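Local structure of diphosphomevalonate decarboxylase, putative (Trypanosoma brucei, 2HKE) at residues A289-F292 and C298-F301; V52-D57 and I127-S132; G21-E24 and I30-T33. The protein probably catalyses the ATP-dependent decarboxylation of (R)-5-diphosphomevalonate to isopentenyl diphosphate, a precursor of isoprenoids and sterols. The protein carries 1 engineered substitution. All coordinates share one frame; numbering follows the deposited sequence.

Two of the three contacts close short gaps in the chain, while contact 2 joins segments 70 residues apart. Contact 1 is a strand pair in the C-terminal domain, contact 2 sets a strand against a helix end in the N-terminal domain, and contact 3 ties up a loop beside a bound sulfate. Contacts 1 and 2 lie on opposite sides of the chain's centre, their own centres about 39 Å apart. Contact 3 is about 25 Å from contact 1 and 30 Å from contact 2, centre to centre. It is nevertheless related to contact 1 through sequence: Lys18, bonded to Thr291 and Phe292, lies one residue before Tyr19, a ligand of the sulfate that Lys22 holds.

Contact 1: A289-F292 and C298-F301; sequences AYTF and CFLF
Ala289 pairs with Phe301 and Thr291 with Phe299, each through two backbone hydrogen bonds, so that four bonds fasten the antiparallel strands. Ala289 N gives to Phe301 O at 3.0 Å, and Phe301 N answers to Ala289 O. In the second pair Thr291 N reaches Phe299 O at 2.9 Å, and Phe299 N returns a bond to Thr291 O. Between them Tyr290 and Leu300 form a non-hydrogen-bonded pair, where Leu300 CA comes within 3.0 Å of Ala289 O as a CA-H...O contact.

Apolar packing separates by sheet face. With Ala289, Thr291, Phe299 and Phe301 on one face, the methyl CG2 of Thr291 rests 3.6 Å from Phe299 CB and also touches Phe301 CE2, while Ala289 CB sits at the edge of the Phe301 ring. Phe301 further meets Phe240 edge-to-face. On the other face Tyr290 CB meets Leu300 CD2 at 4.2 Å; Tyr290 CB also touches Cys298 SG at 3.7 Å.

Phe292 adds a sulfur-aromatic contact. Cys298 CA lies over one face of its ring, and Cys298 SG, turned anti to its own backbone N (chi1 -173°), approaches the ring obliquely, 4.3 Å from the Phe292 centroid.

Polar ends are satisfied elsewhere: Tyr290 OH by Asp249, Thr291 OG1 by Lys18. This is a beta hairpin in which strand 288-291 forms the outer edge of the five-stranded sheet of the C-terminal domain, with helices 237-256 and 267-283 packed against it.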
# COMPACT_ATOMS: atom_id res chain seq x y z
N ALA A 289 13.48 -8.12 -6.11
CA ALA A 289 12.38 -8.81 -5.47
C ALA A 289 11.08 -8.34 -6.03
O ALA A 289 10.94 -7.16 -6.40
CB ALA A 289 12.38 -8.56 -3.93
N TYR A 290 10.11 -9.26 -6.13
CA TYR A 290 8.72 -8.95 -6.50
C TYR A 290 7.82 -9.08 -5.26
O TYR A 290 8.12 -9.83 -4.33
CB TYR A 290 8.21 -9.87 -7.62
CG TYR A 290 8.22 -11.33 -7.27
CD1 TYR A 290 7.24 -11.88 -6.41
CD2 TYR A 290 9.25 -12.17 -7.73
CE1 TYR A 290 7.31 -13.24 -6.04
CE2 TYR A 290 9.30 -13.51 -7.39
CZ TYR A 290 8.32 -14.04 -6.56
OH TYR A 290 8.43 -15.39 -6.23
N THR A 291 6.70 -8.35 -5.30
CA THR A 291 5.58 -8.66 -4.45
C THR A 291 4.30 -8.25 -5.16
O THR A 291 4.29 -7.25 -5.86
CB THR A 291 5.70 -8.08 -3.05
OG1 THR A 291 4.70 -8.69 -2.23
CG2 THR A 291 5.48 -6.57 -3.02
N PHE A 292 3.26 -9.07 -5.01
CA PHE A 292 1.92 -8.78 -5.45
C PHE A 292 1.04 -8.64 -4.23
O PHE A 292 1.21 -9.37 -3.26
CB PHE A 292 1.38 -9.93 -6.35
CG PHE A 292 2.18 -10.11 -7.62
CD1 PHE A 292 3.38 -10.77 -7.57
CD2 PHE A 292 1.75 -9.57 -8.83
CE1 PHE A 292 4.15 -10.94 -8.70
CE2 PHE A 292 2.52 -9.72 -9.95
CZ PHE A 292 3.72 -10.38 -9.90
N CYS A 298 2.84 -5.82 -10.27
CA CYS A 298 4.03 -6.33 -9.68
C CYS A 298 4.85 -5.19 -9.05
O CYS A 298 5.46 -4.33 -9.75
CB CYS A 298 4.86 -7.03 -10.72
SG CYS A 298 6.31 -7.90 -10.08
N PHE A 299 4.90 -5.21 -7.73
CA PHE A 299 5.77 -4.30 -7.01
C PHE A 299 7.14 -4.92 -7.04
O PHE A 299 7.26 -6.17 -7.12
CB PHE A 299 5.26 -4.10 -5.61
CG PHE A 299 4.15 -3.10 -5.53
CD1 PHE A 299 2.85 -3.47 -5.79
CD2 PHE A 299 4.45 -1.76 -5.27
CE1 PHE A 299 1.82 -2.50 -5.74
CE2 PHE A 299 3.44 -0.78 -5.20
CZ PHE A 299 2.12 -1.18 -5.43
N LEU A 300 8.18 -4.10 -7.07
CA LEU A 300 9.54 -4.60 -7.14
C LEU A 300 10.34 -3.84 -6.14
O LEU A 300 10.12 -2.63 -5.98
CB LEU A 300 10.13 -4.34 -8.52
CG LEU A 300 9.45 -5.08 -9.64
CD1 LEU A 300 9.74 -4.38 -10.96
CD2 LEU A 300 9.90 -6.59 -9.67
N PHE A 301 11.26 -4.52 -5.49
CA PHE A 301 12.22 -3.85 -4.62
C PHE A 301 13.60 -4.11 -5.20
O PHE A 301 13.91 -5.24 -5.63
CB PHE A 301 12.18 -4.43 -3.23
CG PHE A 301 10.83 -4.37 -2.59
CD1 PHE A 301 10.20 -3.16 -2.35
CD2 PHE A 301 10.17 -5.53 -2.24
CE1 PHE A 301 8.94 -3.10 -1.76
CE2 PHE A 301 8.89 -5.47 -1.65
CZ PHE A 301 8.29 -4.24 -1.40

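Contact 2: V52-D57 and I127-S132; sequences VELRDD and IRAFKS
Leu54 on strand 48-55 and Ala129 in the last turn of helix 114-130 bring the two backbones to 7.0 Å between their CA atoms, and no hydrogen bond crosses the gap. What joins strand to helix is therefore side-chain packing, between Val52 and Leu54 on one side and Ala129 and Phe130 on the other.

Val52 and Ala129 make the tight part. The methyl CG2 of Val52 meets Ala129 CB at 3.5 Å, closer than carbons usually sit. Leu54 fills the adjoining position. Its chi1 of -74° sets CG beside the backbone N, anti to the carbonyl carbon, and from there the isobutyl group reaches over the Phe130 ring. As modelled, Leu54 CD1 stands above the ring centre, 4.1 Å from the Phe130 centroid and 9° off the normal, which would make a CH-pi contact; Leu54 CD1 also lies 3.8 Å from Ala129 O. The other methyl, CD2, is placed too close to the ring, so the detailed position of the whole isobutyl end is uncertain.

The helix stops just beyond the contact in a Schellman motif. Lys131 takes a positive phi of 47°, and Ser132 N bonds back to Ile127 O at 3.2 Å while Lys131 N bonds to Arg128 O.

Around the contact, strand 48-55 runs between strands 5-15 and 97-104, whose Val6 and Val98 pack against Ala129 and Phe130 respectively, as they do against Val52. Helix 76-86 adds Leu85 and Arg86 against the Phe130 ring.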
# COMPACT_ATOMS: atom_id res chain seq x y z
N VAL A 52 -10.91 18.93 4.71
CA VAL A 52 -12.09 18.90 5.55
C VAL A 52 -12.39 20.31 6.06
O VAL A 52 -11.46 21.09 6.30
CB VAL A 52 -11.95 17.88 6.73
CG1 VAL A 52 -11.60 16.47 6.20
CG2 VAL A 52 -10.89 18.35 7.75
N GLU A 53 -13.68 20.60 6.23
CA GLU A 53 -14.11 21.87 6.83
C GLU A 53 -15.17 21.63 7.89
O GLU A 53 -16.17 20.99 7.61
CB GLU A 53 -14.65 22.80 5.74
CG GLU A 53 -14.69 24.28 6.18
CD GLU A 53 -15.56 25.16 5.26
OE1 GLU A 53 -15.94 24.77 4.12
OE2 GLU A 53 -15.89 26.28 5.72
N LEU A 54 -14.95 22.12 9.11
CA LEU A 54 -15.99 21.99 10.15
C LEU A 54 -17.05 23.03 9.86
O LEU A 54 -16.74 24.13 9.42
CB LEU A 54 -15.45 22.16 11.57
CG LEU A 54 -14.63 21.03 12.20
CD1 LEU A 54 -14.79 21.03 13.72
CD2 LEU A 54 -15.03 19.69 11.69
N ARG A 55 -18.31 22.65 10.07
CA ARG A 55 -19.45 23.50 9.74
C ARG A 55 -20.45 23.56 10.90
O ARG A 55 -20.59 22.60 11.71
CB ARG A 55 -20.16 22.96 8.49
CG ARG A 55 -19.33 22.87 7.22
CD ARG A 55 -19.01 24.25 6.63
NE ARG A 55 -20.20 25.05 6.36
CZ ARG A 55 -20.91 25.04 5.22
NH1 ARG A 55 -20.58 24.27 4.19
NH2 ARG A 55 -21.98 25.82 5.11
N ASP A 56 -21.14 24.69 10.98
CA ASP A 56 -22.33 24.88 11.84
C ASP A 56 -23.60 25.06 11.02
O ASP A 56 -24.69 24.66 11.44
CB ASP A 56 -22.14 26.12 12.71
CG ASP A 56 -21.35 25.82 13.95
OD1 ASP A 56 -21.85 25.01 14.77
OD2 ASP A 56 -20.24 26.37 14.10
N ASP A 57 -23.46 25.65 9.84
CA ASP A 57 -24.59 25.99 8.99
C ASP A 57 -25.34 24.73 8.55
O ASP A 57 -26.57 24.75 8.40
CB ASP A 57 -24.14 26.77 7.74
CG ASP A 57 -22.81 27.51 7.92
OD1 ASP A 57 -21.97 27.07 8.75
OD2 ASP A 57 -22.60 28.52 7.19
N ILE A 127 -8.61 14.45 12.18
CA ILE A 127 -8.06 14.49 13.53
C ILE A 127 -7.57 15.93 13.78
O ILE A 127 -7.78 16.45 14.85
CB ILE A 127 -6.93 13.47 13.72
CG1 ILE A 127 -7.50 12.05 13.92
CG2 ILE A 127 -6.04 13.81 14.92
CD1 ILE A 127 -6.49 10.97 13.62
N ARG A 128 -6.94 16.55 12.80
CA ARG A 128 -6.47 17.92 12.98
C ARG A 128 -7.65 18.86 13.15
O ARG A 128 -7.71 19.63 14.12
CB ARG A 128 -5.57 18.38 11.85
CG ARG A 128 -4.96 19.75 12.17
CD ARG A 128 -3.84 20.13 11.34
NE ARG A 128 -2.61 19.53 11.80
CZ ARG A 128 -1.43 19.83 11.30
NH1 ARG A 128 -1.31 20.72 10.31
NH2 ARG A 128 -0.37 19.21 11.76
N ALA A 129 -8.63 18.75 12.26
CA ALA A 129 -9.80 19.64 12.28
C ALA A 129 -10.60 19.58 13.57
O ALA A 129 -11.05 20.61 14.07
CB ALA A 129 -10.75 19.32 11.09
N PHE A 130 -10.78 18.38 14.10
CA PHE A 130 -11.60 18.18 15.28
C PHE A 130 -10.81 18.23 16.58
O PHE A 130 -11.38 18.04 17.66
CB PHE A 130 -12.32 16.83 15.17
CG PHE A 130 -13.59 16.89 14.38
CD1 PHE A 130 -13.58 16.78 12.99
CD2 PHE A 130 -14.80 17.09 15.01
CE1 PHE A 130 -14.78 16.83 12.27
CE2 PHE A 130 -16.01 17.17 14.28
CZ PHE A 130 -15.98 17.05 12.91
N LYS A 131 -9.49 18.39 16.47
CA LYS A 131 -8.59 18.28 17.60
C LYS A 131 -8.84 17.03 18.44
O LYS A 131 -8.95 17.08 19.69
CB LYS A 131 -8.66 19.54 18.43
CG LYS A 131 -8.56 20.77 17.57
CD LYS A 131 -8.54 22.02 18.40
CE LYS A 131 -7.96 23.18 17.60
NZ LYS A 131 -6.49 22.93 17.37
N SER A 132 -8.92 15.89 17.75
CA SER A 132 -9.17 14.63 18.40
C SER A 132 -7.90 14.12 19.01
O SER A 132 -6.82 14.30 18.44
CB SER A 132 -9.74 13.58 17.39
OG SER A 132 -9.71 12.23 17.85

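Contact 3: G21-E24 and I30-T33; sequences GKRE and ILPT. With SO4 (sulfate ion), chain C.
Arg23 reaches Leu31 and Pro32 because its CG turns between the backbone N and the carbonyl carbon (chi1 69°) and the chain then runs extended to NE. Lys22 remains straight until its last bond, where a bend (chi4 62°) directs NZ at the sulfate.

Arg23 is held at its edge and over one face. Arg23 NH1 bonds to Pro32 O at 3.0 Å, with the acceptor near the guanidinium plane and the donor in the carbonyl plane, while Leu31 CB covers one face. Lys160 O is a further acceptor for NH1, which helps fix the guanidinium's rotation. The backbones are tied by Thr33 N to Gly21 O and Arg23 N to Leu31 O, each 2.9 Å.

Lys22 CE runs beside Ile30 CD1 at 3.7 Å, the two side chains pointing the same way. Lys22 NZ bonds to sulfate O1 at 2.6 Å. The same nitrogen also bonds to Tyr19 OH.

The sulfate, probably from the crystallisation liquor, is also hydrogen-bonded to Tyr19, Arg77, Ser144, Gly145 and Thr200. Such convergence on one tetrahedral anion is consistent with a phosphate site, probably the substrate's, where the loop's backbone bonds would help hold Lys22 in position.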
# COMPACT_ATOMS: atom_id res chain seq x y z
N GLY A 21 -6.64 -11.20 6.42
CA GLY A 21 -7.50 -11.77 7.42
C GLY A 21 -7.72 -10.90 8.65
O GLY A 21 -6.75 -10.41 9.27
N LYS A 22 -8.99 -10.75 9.02
CA LYS A 22 -9.38 -10.16 10.29
C LYS A 22 -9.74 -11.25 11.31
O LYS A 22 -10.48 -12.20 10.99
CB LYS A 22 -10.55 -9.21 10.11
CG LYS A 22 -10.25 -8.05 9.14
CD LYS A 22 -11.50 -7.28 8.81
CE LYS A 22 -11.37 -6.15 7.77
NZ LYS A 22 -10.94 -6.65 6.47
N ARG A 23 -9.23 -11.09 12.53
CA ARG A 23 -9.50 -12.04 13.59
C ARG A 23 -10.90 -11.92 14.21
O ARG A 23 -11.66 -10.98 13.94
CB ARG A 23 -8.41 -11.95 14.65
CG ARG A 23 -8.40 -10.67 15.47
CD ARG A 23 -7.37 -10.76 16.59
NE ARG A 23 -7.42 -9.66 17.55
CZ ARG A 23 -6.64 -8.58 17.54
NH1 ARG A 23 -5.80 -8.36 16.54
NH2 ARG A 23 -6.74 -7.66 18.49
N GLU A 24 -11.26 -12.93 15.01
CA GLU A 24 -12.58 -12.91 15.65
C GLU A 24 -12.72 -11.63 16.44
O GLU A 24 -11.84 -11.30 17.20
CB GLU A 24 -12.76 -14.11 16.59
CG GLU A 24 -14.16 -14.10 17.27
CD GLU A 24 -15.27 -14.44 16.31
OE1 GLU A 24 -15.03 -15.35 15.47
OE2 GLU A 24 -16.39 -13.81 16.38
N ILE A 30 -11.61 -3.67 12.53
CA ILE A 30 -10.46 -3.88 11.61
C ILE A 30 -9.23 -4.31 12.46
O ILE A 30 -8.20 -3.61 12.56
CB ILE A 30 -10.19 -2.65 10.69
CG1 ILE A 30 -11.51 -2.02 10.16
CG2 ILE A 30 -9.21 -3.04 9.56
CD1 ILE A 30 -12.39 -2.98 9.38
N LEU A 31 -9.33 -5.50 13.02
CA LEU A 31 -8.29 -6.10 13.85
C LEU A 31 -7.79 -7.35 13.12
O LEU A 31 -8.60 -8.24 12.78
CB LEU A 31 -8.81 -6.48 15.26
CG LEU A 31 -9.69 -5.44 15.91
CD1 LEU A 31 -10.16 -5.97 17.26
CD2 LEU A 31 -8.90 -4.17 16.09
N PRO A 32 -6.50 -7.38 12.78
CA PRO A 32 -6.04 -8.41 11.87
C PRO A 32 -5.65 -9.70 12.60
O PRO A 32 -5.43 -9.68 13.82
CB PRO A 32 -4.85 -7.76 11.24
CG PRO A 32 -4.25 -6.93 12.32
CD PRO A 32 -5.44 -6.45 13.13
N THR A 33 -5.56 -10.81 11.85
CA THR A 33 -5.06 -12.07 12.42
C THR A 33 -3.56 -12.07 12.70
O THR A 33 -3.07 -12.89 13.48
CB THR A 33 -5.36 -13.25 11.48
OG1 THR A 33 -4.92 -12.95 10.14
CG2 THR A 33 -6.82 -13.51 11.41
S SO4 C . -9.91 -3.76 4.72
O1 SO4 C . -11.04 -4.66 4.84
O2 SO4 C . -8.97 -4.27 3.74
O3 SO4 C . -10.36 -2.44 4.28
O4 SO4 C . -9.21 -3.66 6.01